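Local coordinates for phenolic acid decarboxylase (Sedimentibacter hydroxybenzoicus, PDB 7AE5), which catalyses the reversible, non-oxidative decarboxylation of 4-hydroxybenzoate and 3,4-dihydroxybenzoate with prenylated FMN and manganese as cofactors, detoxifying phenolic compounds under anaerobic conditions, at residues H377-V385 with P421-T429; V340-T348 with V392-V400. All blocks are in the same frame, centred on the assembly; numbering follows the deposited sequence.

Contact 1: residues H377-V385 with P421-T429; sequences HGMPYSKIV and PGMPLDPST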
ATOM      1  N   HIS C 377      13.807  15.571 -19.292  1.00 42.67           N
ATOM      2  CA  HIS C 377      13.599  16.461 -18.158  1.00 42.39           C
ATOM      3  C   HIS C 377      12.580  15.913 -17.168  1.00 42.21           C
ATOM      4  O   HIS C 377      12.787  16.004 -15.954  1.00 42.44           O
ATOM      5  CB  HIS C 377      13.152  17.840 -18.648  1.00 42.00           C
ATOM      6  CG  HIS C 377      13.086  18.872 -17.567  1.00 42.02           C
ATOM      7  ND1 HIS C 377      11.930  19.143 -16.867  1.00 41.58           N
ATOM      8  CD2 HIS C 377      14.031  19.704 -17.069  1.00 42.60           C
ATOM      9  CE1 HIS C 377      12.167  20.094 -15.983  1.00 42.00           C
ATOM     10  NE2 HIS C 377      13.434  20.453 -16.084  1.00 42.63           N
ATOM     11  N   GLY C 378      11.476  15.346 -17.660  1.00 35.10           N
ATOM     12  CA  GLY C 378      10.441  14.869 -16.761  1.00 34.96           C
ATOM     13  C   GLY C 378      10.866  13.682 -15.924  1.00 35.49           C
ATOM     14  O   GLY C 378      10.406  13.526 -14.789  1.00 35.55           O
ATOM     15  N   MET C 379      11.732  12.823 -16.471  1.00 38.25           N
ATOM     16  CA  MET C 379      12.211  11.637 -15.769  1.00 38.92           C
ATOM     17  C   MET C 379      12.808  11.968 -14.406  1.00 39.06           C
ATOM     18  O   MET C 379      12.367  11.391 -13.402  1.00 39.24           O
ATOM     19  CB  MET C 379      13.241  10.869 -16.600  1.00 39.60           C
ATOM     20  CG  MET C 379      13.590   9.518 -16.022  1.00 40.41           C
ATOM     21  SD  MET C 379      14.483   8.484 -17.180  1.00 41.38           S
ATOM     22  CE  MET C 379      13.136   8.075 -18.238  1.00 41.18           C
ATOM     23  N   PRO C 380      13.817  12.860 -14.307  1.00 32.70           N
ATOM     24  CA  PRO C 380      14.395  13.131 -12.985  1.00 33.06           C
ATOM     25  C   PRO C 380      13.704  14.261 -12.232  1.00 32.88           C
ATOM     26  O   PRO C 380      13.746  14.290 -11.000  1.00 33.27           O
ATOM     27  CB  PRO C 380      15.846  13.494 -13.317  1.00 33.45           C
ATOM     28  CG  PRO C 380      15.753  14.153 -14.641  1.00 33.06           C
ATOM     29  CD  PRO C 380      14.605  13.511 -15.373  1.00 32.66           C
ATOM     30  N   TYR C 381      13.070  15.194 -12.943  1.00 40.12           N
ATOM     31  CA  TYR C 381      12.505  16.375 -12.295  1.00 40.25           C
ATOM     32  C   TYR C 381      11.072  16.166 -11.817  1.00 40.09           C
ATOM     33  O   TYR C 381      10.738  16.499 -10.675  1.00 40.71           O
ATOM     34  CB  TYR C 381      12.542  17.574 -13.251  1.00 39.91           C
ATOM     35  CG  TYR C 381      13.833  18.356 -13.247  1.00 40.39           C
ATOM     36  CD1 TYR C 381      14.886  17.999 -14.080  1.00 40.33           C
ATOM     37  CD2 TYR C 381      13.995  19.458 -12.419  1.00 41.05           C
ATOM     38  CE1 TYR C 381      16.066  18.718 -14.085  1.00 40.79           C
ATOM     39  CE2 TYR C 381      15.171  20.181 -12.417  1.00 41.50           C
ATOM     40  CZ  TYR C 381      16.202  19.807 -13.252  1.00 41.31           C
ATOM     41  OH  TYR C 381      17.376  20.525 -13.253  1.00 41.78           O
ATOM     42  N   SER C 382      10.217  15.626 -12.678  1.00 35.85           N
ATOM     43  CA  SER C 382       8.773  15.678 -12.477  1.00 35.55           C
ATOM     44  C   SER C 382       8.368  14.681 -11.400  1.00 35.95           C
ATOM     45  O   SER C 382       8.432  13.466 -11.613  1.00 35.89           O
ATOM     46  CB  SER C 382       8.061  15.393 -13.794  1.00 34.74           C
ATOM     47  OG  SER C 382       8.195  16.496 -14.673  1.00 34.37           O
ATOM     48  N   LYS C 383       7.943  15.191 -10.246  1.00 30.26           N
ATOM     49  CA  LYS C 383       7.532  14.352  -9.125  1.00 29.96           C
ATOM     50  C   LYS C 383       6.020  14.223  -9.004  1.00 29.18           C
ATOM     51  O   LYS C 383       5.519  13.134  -8.700  1.00 29.04           O
ATOM     52  CB  LYS C 383       8.104  14.903  -7.815  1.00 30.49           C
ATOM     53  CG  LYS C 383       7.750  14.078  -6.591  1.00 30.47           C
ATOM     54  CD  LYS C 383       8.399  14.637  -5.338  1.00 31.67           C
ATOM     55  CE  LYS C 383       7.905  16.043  -5.038  1.00 32.55           C
ATOM     56  NZ  LYS C 383       8.580  16.636  -3.851  1.00 34.50           N
ATOM     57  N   ILE C 384       5.276  15.299  -9.242  1.00 33.98           N
ATOM     58  CA  ILE C 384       3.824  15.298  -9.125  1.00 33.28           C
ATOM     59  C   ILE C 384       3.242  15.593 -10.499  1.00 32.90           C
ATOM     60  O   ILE C 384       3.456  16.681 -11.049  1.00 32.80           O
ATOM     61  CB  ILE C 384       3.334  16.318  -8.086  1.00 33.60           C
ATOM     62  CG1 ILE C 384       3.954  16.008  -6.723  1.00 34.59           C
ATOM     63  CG2 ILE C 384       1.814  16.298  -8.003  1.00 33.39           C
ATOM     64  CD1 ILE C 384       3.644  17.031  -5.656  1.00 36.17           C
ATOM     65  N   VAL C 385       2.511  14.628 -11.050  1.00 33.02           N
ATOM     66  CA  VAL C 385       1.969  14.716 -12.401  1.00 32.80           C
ATOM     67  C   VAL C 385       0.457  14.560 -12.320  1.00 32.69           C
ATOM     68  O   VAL C 385      -0.043  13.499 -11.924  1.00 33.01           O
ATOM     69  CB  VAL C 385       2.578  13.654 -13.329  1.00 33.27           C
ATOM     70  CG1 VAL C 385       2.022  13.796 -14.737  1.00 33.31           C
ATOM     71  CG2 VAL C 385       4.093  13.760 -13.330  1.00 33.54           C
ATOM     72  N   PRO C 421      13.971   8.079 -10.635  1.00 36.24           N
ATOM     73  CA  PRO C 421      14.976   9.145 -10.672  1.00 36.16           C
ATOM     74  C   PRO C 421      14.433  10.426 -10.061  1.00 35.66           C
ATOM     75  O   PRO C 421      13.244  10.734 -10.159  1.00 35.22           O
ATOM     76  CB  PRO C 421      15.266   9.316 -12.169  1.00 36.21           C
ATOM     77  CG  PRO C 421      14.805   8.051 -12.797  1.00 36.67           C
ATOM     78  CD  PRO C 421      13.618   7.628 -11.992  1.00 36.47           C
ATOM     79  N   GLY C 422      15.324  11.169  -9.414  1.00 43.92           N
ATOM     80  CA  GLY C 422      14.946  12.430  -8.813  1.00 43.84           C
ATOM     81  C   GLY C 422      15.995  13.503  -9.010  1.00 44.16           C
ATOM     82  O   GLY C 422      16.962  13.309  -9.753  1.00 44.28           O
ATOM     83  N   MET C 423      15.811  14.644  -8.352  1.00 50.71           N
ATOM     84  CA  MET C 423      16.793  15.711  -8.384  1.00 51.19           C
ATOM     85  C   MET C 423      17.124  16.135  -6.960  1.00 52.03           C
ATOM     86  O   MET C 423      16.221  16.268  -6.125  1.00 52.31           O
ATOM     87  CB  MET C 423      16.286  16.918  -9.187  1.00 50.99           C
ATOM     88  CG  MET C 423      16.364  16.736 -10.699  1.00 50.28           C
ATOM     89  SD  MET C 423      18.052  16.481 -11.281  1.00 50.54           S
ATOM     90  CE  MET C 423      18.635  18.170 -11.407  1.00 50.86           C
ATOM     91  N   PRO C 424      18.406  16.345  -6.652  1.00 45.15           N
ATOM     92  CA  PRO C 424      18.773  16.720  -5.276  1.00 46.03           C
ATOM     93  C   PRO C 424      18.199  18.054  -4.839  1.00 46.78           C
ATOM     94  O   PRO C 424      17.978  18.258  -3.638  1.00 47.61           O
ATOM     95  CB  PRO C 424      20.309  16.754  -5.316  1.00 46.33           C
ATOM     96  CG  PRO C 424      20.692  16.008  -6.559  1.00 45.67           C
ATOM     97  CD  PRO C 424      19.580  16.227  -7.529  1.00 45.02           C
ATOM     98  N   LEU C 425      17.940  18.968  -5.778  1.00 50.60           N
ATOM     99  CA  LEU C 425      17.389  20.275  -5.436  1.00 51.42           C
ATOM    100  C   LEU C 425      15.985  20.191  -4.849  1.00 51.88           C
ATOM    101  O   LEU C 425      15.498  21.193  -4.314  1.00 52.92           O
ATOM    102  CB  LEU C 425      17.394  21.184  -6.666  1.00 50.91           C
ATOM    103  CG  LEU C 425      16.896  20.594  -7.986  1.00 49.69           C
ATOM    104  CD1 LEU C 425      15.397  20.798  -8.158  1.00 49.54           C
ATOM    105  CD2 LEU C 425      17.667  21.201  -9.152  1.00 49.17           C
ATOM    106  N   ASP C 426      15.328  19.038  -4.948  1.00 44.74           N
ATOM    107  CA  ASP C 426      14.103  18.757  -4.213  1.00 45.17           C
ATOM    108  C   ASP C 426      14.506  18.362  -2.797  1.00 45.93           C
ATOM    109  O   ASP C 426      14.939  17.225  -2.570  1.00 45.18           O
ATOM    110  CB  ASP C 426      13.304  17.650  -4.911  1.00 43.72           C
ATOM    111  CG  ASP C 426      12.007  17.297  -4.194  1.00 43.78           C
ATOM    112  OD1 ASP C 426      11.746  17.817  -3.089  1.00 45.22           O
ATOM    113  OD2 ASP C 426      11.240  16.480  -4.747  1.00 42.44           O
ATOM    114  N   PRO C 427      14.384  19.268  -1.820  1.00 36.85           N
ATOM    115  CA  PRO C 427      14.927  18.987  -0.481  1.00 37.52           C
ATOM    116  C   PRO C 427      14.188  17.893   0.266  1.00 37.25           C
ATOM    117  O   PRO C 427      14.707  17.402   1.277  1.00 37.45           O
ATOM    118  CB  PRO C 427      14.790  20.334   0.234  1.00 39.07           C
ATOM    119  CG  PRO C 427      13.587  20.946  -0.397  1.00 39.41           C
ATOM    120  CD  PRO C 427      13.638  20.539  -1.852  1.00 38.01           C
ATOM    121  N   SER C 428      13.005  17.497  -0.190  1.00 36.30           N
ATOM    122  CA  SER C 428      12.233  16.453   0.464  1.00 35.79           C
ATOM    123  C   SER C 428      12.588  15.052  -0.021  1.00 34.09           C
ATOM    124  O   SER C 428      12.033  14.078   0.498  1.00 33.57           O
ATOM    125  CB  SER C 428      10.736  16.713   0.263  1.00 35.99           C
ATOM    126  OG  SER C 428      10.306  16.269  -1.012  1.00 34.35           O
ATOM    127  N   THR C 429      13.497  14.923  -0.987  1.00 36.09           N
ATOM    128  CA  THR C 429      13.873  13.608  -1.494  1.00 34.91           C
ATOM    129  C   THR C 429      14.584  12.800  -0.416  1.00 35.21           C
ATOM    130  O   THR C 429      15.489  13.299   0.258  1.00 36.05           O
ATOM    131  CB  THR C 429      14.769  13.740  -2.727  1.00 34.48           C
ATOM    132  OG1 THR C 429      15.911  14.547  -2.416  1.00 35.32           O
ATOM    133  CG2 THR C 429      14.004  14.359  -3.880  1.00 34.01           C
TER
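Met423 lies across the ring of Tyr381 in a combined CH-pi and Met-aromatic contact. Its CG stands over the middle of the face, 3.7 Å from the ring centroid and only 3° off the normal, while SD sits over the same face nearer the rim. Bends at chi2 (-61°) and chi3 (-84°) curl the thioether back over the ring, leaving CE 3.5 Å from Tyr381 CZ. His377 NE2 lies above the centre of the opposite face, so the ring is held between that nitrogen and the Met423 side chain, CG foremost. Leu425 adds its CD2 obliquely, 4.2 Å from Tyr381 CE2. Pro380 CB and Pro421 CB make only a loose contact, and Met379 CG touches Pro421 CG at 3.7 Å. The backbones come close here too: Gly422 CA gives a CA-H...O contact of 3.1 Å to Pro380 O.

At the far end Lys383, extended except for a bend at chi3, makes a salt bridge from NZ to Asp426 OD2 at 2.8 Å, meeting the oxygen on its syn side. These groups belong to the UbiD C-terminal domain, where a short helix leading into strand 384-388 packs on the loop that follows strand 414-421. The loop carries two successive type I turns, 423-426 and 426-429. Asp426 starts the second, its OD1 accepting from Ser428 N (3.2 Å) in an Asx turn, while Asp426 O receives both the backbone N and OG1 of Thr429. His435 also bonds to Asp426 OD2, and Lys383 NZ reaches Val408 O of a second subunit, tying the ion pair into the interface. Lys437 NZ bonds to the carbonyl oxygens of Met379 and Pro421. Leu425 lies about 6 Å, side chain to side chain, from Glu278, the predicted proton donor.

Contact 2: residues V340-T348 with V392-V400; sequences VVAVNAMYT and VDPFNLEQV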
ATOM      1  N   VAL C 340      -2.603  14.982 -26.582  1.00 38.18           N
ATOM      2  CA  VAL C 340      -2.223  15.936 -25.552  1.00 36.93           C
ATOM      3  C   VAL C 340      -2.555  17.346 -26.019  1.00 36.24           C
ATOM      4  O   VAL C 340      -2.185  17.758 -27.127  1.00 36.21           O
ATOM      5  CB  VAL C 340      -0.735  15.792 -25.209  1.00 36.14           C
ATOM      6  CG1 VAL C 340      -0.279  16.957 -24.347  1.00 34.77           C
ATOM      7  CG2 VAL C 340      -0.491  14.470 -24.500  1.00 36.71           C
ATOM      8  N   VAL C 341      -3.252  18.095 -25.171  1.00 41.39           N
ATOM      9  CA  VAL C 341      -3.693  19.441 -25.518  1.00 40.86           C
ATOM     10  C   VAL C 341      -2.712  20.498 -25.021  1.00 39.74           C
ATOM     11  O   VAL C 341      -2.391  21.442 -25.748  1.00 39.44           O
ATOM     12  CB  VAL C 341      -5.114  19.673 -24.963  1.00 41.05           C
ATOM     13  CG1 VAL C 341      -5.547  21.110 -25.158  1.00 40.51           C
ATOM     14  CG2 VAL C 341      -6.099  18.731 -25.636  1.00 42.20           C
ATOM     15  N   ALA C 342      -2.215  20.358 -23.793  1.00 39.74           N
ATOM     16  CA  ALA C 342      -1.297  21.336 -23.226  1.00 38.77           C
ATOM     17  C   ALA C 342      -0.551  20.715 -22.053  1.00 38.32           C
ATOM     18  O   ALA C 342      -1.042  19.783 -21.411  1.00 38.68           O
ATOM     19  CB  ALA C 342      -2.033  22.601 -22.771  1.00 38.44           C
ATOM     20  N   VAL C 343       0.638  21.249 -21.784  1.00 34.30           N
ATOM     21  CA  VAL C 343       1.463  20.837 -20.653  1.00 33.79           C
ATOM     22  C   VAL C 343       1.781  22.076 -19.828  1.00 33.28           C
ATOM     23  O   VAL C 343       2.325  23.056 -20.352  1.00 33.18           O
ATOM     24  CB  VAL C 343       2.754  20.135 -21.104  1.00 33.76           C
ATOM     25  CG1 VAL C 343       3.648  19.852 -19.903  1.00 33.29           C
ATOM     26  CG2 VAL C 343       2.425  18.848 -21.842  1.00 34.49           C
ATOM     27  N   ASN C 344       1.433  22.033 -18.543  1.00 28.66           N
ATOM     28  CA  ASN C 344       1.749  23.089 -17.585  1.00 28.47           C
ATOM     29  C   ASN C 344       2.827  22.536 -16.658  1.00 28.34           C
ATOM     30  O   ASN C 344       2.526  21.822 -15.696  1.00 28.34           O
ATOM     31  CB  ASN C 344       0.495  23.522 -16.824  1.00 28.66           C
ATOM     32  CG  ASN C 344       0.796  24.448 -15.652  1.00 28.78           C
ATOM     33  OD1 ASN C 344       1.926  24.894 -15.460  1.00 28.79           O
ATOM     34  ND2 ASN C 344      -0.233  24.751 -14.865  1.00 29.12           N
ATOM     35  N   ALA C 345       4.084  22.868 -16.950  1.00 31.89           N
ATOM     36  CA  ALA C 345       5.232  22.420 -16.169  1.00 32.08           C
ATOM     37  C   ALA C 345       5.937  23.598 -15.500  1.00 32.52           C
ATOM     38  O   ALA C 345       7.167  23.668 -15.465  1.00 32.89           O
ATOM     39  CB  ALA C 345       6.209  21.639 -17.045  1.00 32.09           C
ATOM     40  N   MET C 346       5.160  24.527 -14.949  1.00 36.52           N
ATOM     41  CA  MET C 346       5.667  25.815 -14.488  1.00 37.08           C
ATOM     42  C   MET C 346       6.123  25.827 -13.035  1.00 37.91           C
ATOM     43  O   MET C 346       6.529  26.885 -12.544  1.00 38.60           O
ATOM     44  CB  MET C 346       4.589  26.891 -14.663  1.00 37.06           C
ATOM     45  CG  MET C 346       4.056  27.060 -16.072  1.00 36.58           C
ATOM     46  SD  MET C 346       2.891  28.436 -16.170  1.00 36.81           S
ATOM     47  CE  MET C 346       2.212  28.440 -14.509  1.00 37.34           C
ATOM     48  N   TYR C 347       6.074  24.702 -12.333  1.00 29.49           N
ATOM     49  CA  TYR C 347       6.168  24.703 -10.877  1.00 30.48           C
ATOM     50  C   TYR C 347       7.481  24.071 -10.433  1.00 31.28           C
ATOM     51  O   TYR C 347       7.657  22.851 -10.529  1.00 31.05           O
ATOM     52  CB  TYR C 347       4.955  23.992 -10.286  1.00 30.25           C
ATOM     53  CG  TYR C 347       3.672  24.599 -10.803  1.00 29.74           C
ATOM     54  CD1 TYR C 347       3.382  25.939 -10.578  1.00 30.32           C
ATOM     55  CD2 TYR C 347       2.768  23.850 -11.542  1.00 28.86           C
ATOM     56  CE1 TYR C 347       2.220  26.509 -11.060  1.00 30.04           C
ATOM     57  CE2 TYR C 347       1.603  24.413 -12.026  1.00 28.72           C
ATOM     58  CZ  TYR C 347       1.334  25.741 -11.783  1.00 29.29           C
ATOM     59  OH  TYR C 347       0.177  26.305 -12.266  1.00 29.26           O
ATOM     60  N   THR C 348       8.389  24.914  -9.943  1.00 29.79           N
ATOM     61  CA  THR C 348       9.711  24.507  -9.468  1.00 30.86           C
ATOM     62  C   THR C 348      10.459  23.725 -10.548  1.00 30.17           C
ATOM     63  O   THR C 348      10.843  22.567 -10.372  1.00 30.43           O
ATOM     64  CB  THR C 348       9.603  23.703  -8.171  1.00 32.03           C
ATOM     65  OG1 THR C 348       8.550  24.246  -7.364  1.00 32.36           O
ATOM     66  CG2 THR C 348      10.911  23.778  -7.395  1.00 33.60           C
ATOM     67  N   VAL C 392     -10.233  21.068 -19.838  1.00 35.92           N
ATOM     68  CA  VAL C 392      -9.754  21.724 -18.628  1.00 35.28           C
ATOM     69  C   VAL C 392      -8.464  22.463 -18.946  1.00 34.85           C
ATOM     70  O   VAL C 392      -7.509  21.872 -19.466  1.00 34.83           O
ATOM     71  CB  VAL C 392      -9.538  20.706 -17.496  1.00 35.13           C
ATOM     72  CG1 VAL C 392      -8.710  21.326 -16.377  1.00 34.61           C
ATOM     73  CG2 VAL C 392     -10.871  20.212 -16.967  1.00 35.40           C
ATOM     74  N   ASP C 393      -8.435  23.751 -18.644  1.00 40.39           N
ATOM     75  CA  ASP C 393      -7.222  24.546 -18.778  1.00 39.92           C
ATOM     76  C   ASP C 393      -6.243  24.138 -17.686  1.00 39.56           C
ATOM     77  O   ASP C 393      -6.506  24.409 -16.507  1.00 39.60           O
ATOM     78  CB  ASP C 393      -7.561  26.038 -18.682  1.00 39.92           C
ATOM     79  CG  ASP C 393      -6.352  26.942 -18.890  1.00 39.53           C
ATOM     80  OD1 ASP C 393      -5.230  26.435 -19.108  1.00 39.19           O
ATOM     81  OD2 ASP C 393      -6.530  28.178 -18.834  1.00 39.62           O
ATOM     82  N   PRO C 394      -5.117  23.495 -18.014  1.00 28.75           N
ATOM     83  CA  PRO C 394      -4.180  23.069 -16.964  1.00 28.40           C
ATOM     84  C   PRO C 394      -3.401  24.213 -16.338  1.00 28.07           C
ATOM     85  O   PRO C 394      -2.665  23.979 -15.370  1.00 27.89           O
ATOM     86  CB  PRO C 394      -3.249  22.104 -17.703  1.00 28.31           C
ATOM     87  CG  PRO C 394      -3.220  22.640 -19.095  1.00 28.42           C
ATOM     88  CD  PRO C 394      -4.600  23.204 -19.363  1.00 28.82           C
ATOM     89  N   PHE C 395      -3.527  25.431 -16.860  1.00 35.26           N
ATOM     90  CA  PHE C 395      -2.924  26.604 -16.248  1.00 35.23           C
ATOM     91  C   PHE C 395      -3.881  27.325 -15.309  1.00 35.76           C
ATOM     92  O   PHE C 395      -3.443  28.189 -14.540  1.00 36.03           O
ATOM     93  CB  PHE C 395      -2.435  27.570 -17.333  1.00 35.10           C
ATOM     94  CG  PHE C 395      -1.401  26.977 -18.247  1.00 34.74           C
ATOM     95  CD1 PHE C 395      -0.056  27.022 -17.917  1.00 34.50           C
ATOM     96  CD2 PHE C 395      -1.775  26.363 -19.432  1.00 34.83           C
ATOM     97  CE1 PHE C 395       0.897  26.472 -18.754  1.00 34.28           C
ATOM     98  CE2 PHE C 395      -0.828  25.812 -20.272  1.00 34.68           C
ATOM     99  CZ  PHE C 395       0.509  25.865 -19.934  1.00 34.36           C
ATOM    100  N   ASN C 396      -5.171  26.996 -15.363  1.00 36.76           N
ATOM    101  CA  ASN C 396      -6.172  27.539 -14.449  1.00 37.34           C
ATOM    102  C   ASN C 396      -6.262  26.578 -13.271  1.00 37.57           C
ATOM    103  O   ASN C 396      -6.990  25.584 -13.304  1.00 37.61           O
ATOM    104  CB  ASN C 396      -7.509  27.709 -15.158  1.00 37.58           C
ATOM    105  CG  ASN C 396      -8.540  28.437 -14.311  1.00 38.20           C
ATOM    106  OD1 ASN C 396      -8.683  28.175 -13.117  1.00 38.55           O
ATOM    107  ND2 ASN C 396      -9.266  29.356 -14.933  1.00 38.41           N
ATOM    108  N   LEU C 397      -5.503  26.877 -12.214  1.00 30.86           N
ATOM    109  CA  LEU C 397      -5.433  25.972 -11.073  1.00 31.20           C
ATOM    110  C   LEU C 397      -6.789  25.810 -10.393  1.00 31.80           C
ATOM    111  O   LEU C 397      -7.054  24.770  -9.780  1.00 31.94           O
ATOM    112  CB  LEU C 397      -4.384  26.473 -10.083  1.00 31.68           C
ATOM    113  CG  LEU C 397      -2.963  26.505 -10.649  1.00 31.07           C
ATOM    114  CD1 LEU C 397      -1.946  26.877  -9.583  1.00 31.77           C
ATOM    115  CD2 LEU C 397      -2.628  25.155 -11.262  1.00 30.29           C
ATOM    116  N   GLU C 398      -7.656  26.820 -10.490  1.00 52.86           N
ATOM    117  CA  GLU C 398      -9.020  26.672  -9.992  1.00 53.32           C
ATOM    118  C   GLU C 398      -9.780  25.615 -10.785  1.00 52.86           C
ATOM    119  O   GLU C 398     -10.600  24.876 -10.227  1.00 53.06           O
ATOM    120  CB  GLU C 398      -9.746  28.019 -10.045  1.00 53.76           C
ATOM    121  CG  GLU C 398      -9.250  29.025  -9.017  1.00 54.48           C
ATOM    122  CD  GLU C 398      -7.994  29.751  -9.465  1.00 54.25           C
ATOM    123  OE1 GLU C 398      -7.316  30.352  -8.604  1.00 54.88           O
ATOM    124  OE2 GLU C 398      -7.682  29.718 -10.675  1.00 53.50           O
ATOM    125  N   GLN C 399      -9.515  25.528 -12.092  1.00 48.44           N
ATOM    126  CA  GLN C 399     -10.089  24.465 -12.910  1.00 48.18           C
ATOM    127  C   GLN C 399      -9.485  23.106 -12.577  1.00 47.90           C
ATOM    128  O   GLN C 399     -10.187  22.089 -12.613  1.00 47.89           O
ATOM    129  CB  GLN C 399      -9.885  24.779 -14.392  1.00 47.92           C
ATOM    130  CG  GLN C 399     -10.978  25.635 -14.994  1.00 48.24           C
ATOM    131  CD  GLN C 399     -11.546  25.048 -16.276  1.00 48.30           C
ATOM    132  OE1 GLN C 399     -10.967  25.199 -17.354  1.00 48.14           O
ATOM    133  NE2 GLN C 399     -12.689  24.378 -16.167  1.00 48.63           N
ATOM    134  N   VAL C 400      -8.188  23.070 -12.265  1.00 29.57           N
ATOM    135  CA  VAL C 400      -7.542  21.813 -11.903  1.00 29.35           C
ATOM    136  C   VAL C 400      -8.060  21.313 -10.560  1.00 29.69           C
ATOM    137  O   VAL C 400      -8.247  20.105 -10.365  1.00 29.43           O
ATOM    138  CB  VAL C 400      -6.013  21.991 -11.895  1.00 29.10           C
ATOM    139  CG1 VAL C 400      -5.322  20.694 -11.494  1.00 28.95           C
ATOM    140  CG2 VAL C 400      -5.528  22.462 -13.259  1.00 28.68           C
TER
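Strand 340-347, outermost within this chain in a mixed sheet, meets the turn leading into helix 397-407 through Asn344 and Phe395. The Asn344 amide lies nearly parallel to the Phe395 ring, their planes 19° apart, and Asn344 CB sits over one face of that ring, 3.8 Å from the centroid. With CG anti to the backbone N (chi1 170°), the amide reaches Pro394, and ND2 donates an almost straight bond of 2.6 Å to Pro394 O. It also donates to Tyr347 OH at 3.1 Å. Both acceptors lie near the amide plane, and OD1 receives Met346 N in an Asx turn, so three bonds fix the amide's rotation. Putting an alanine here would probably leave Pro394 O and Tyr347 OH without this donor and Met346 N without its Asx-turn acceptor. Met346 SD meets the ring edge of Phe395, 3.7 Å from CD1, a Met-aromatic contact, while Ala342 CB rests against Pro394 CG. Leu397 sets CD2 3.2 Å from Tyr347 OH and packs on Leu397 of a second subunit. Asp393 OD1 accepts from Phe395 N in a second Asx turn, and Asn396 is the N-cap, its OD1 accepting from Gln399 N. Phe90 of helix 86-96 meets the Phe395 ring.

Contacts 1 and 2 occupy one domain, the UbiD C-terminal domain, with centres about 18 Å apart and nearest atoms about 5 Å apart, so they do not touch. Along the chain their segments alternate: 340-348, 377-385, 392-400, 421-429. Both reach the same mixed sheet, in which 340-347 and 414-421 are the outermost strands within the chain and 384-388 is the middle one. Strand 384-388 and helix 397-407 are consecutive elements, joining contact 1 to contact 2 through a short connection. Both contacts touch the second subunit, and contact 1 a third as well, consistent with a part for this domain in the assembly, while contact 1 alone approaches the predicted active-site residues.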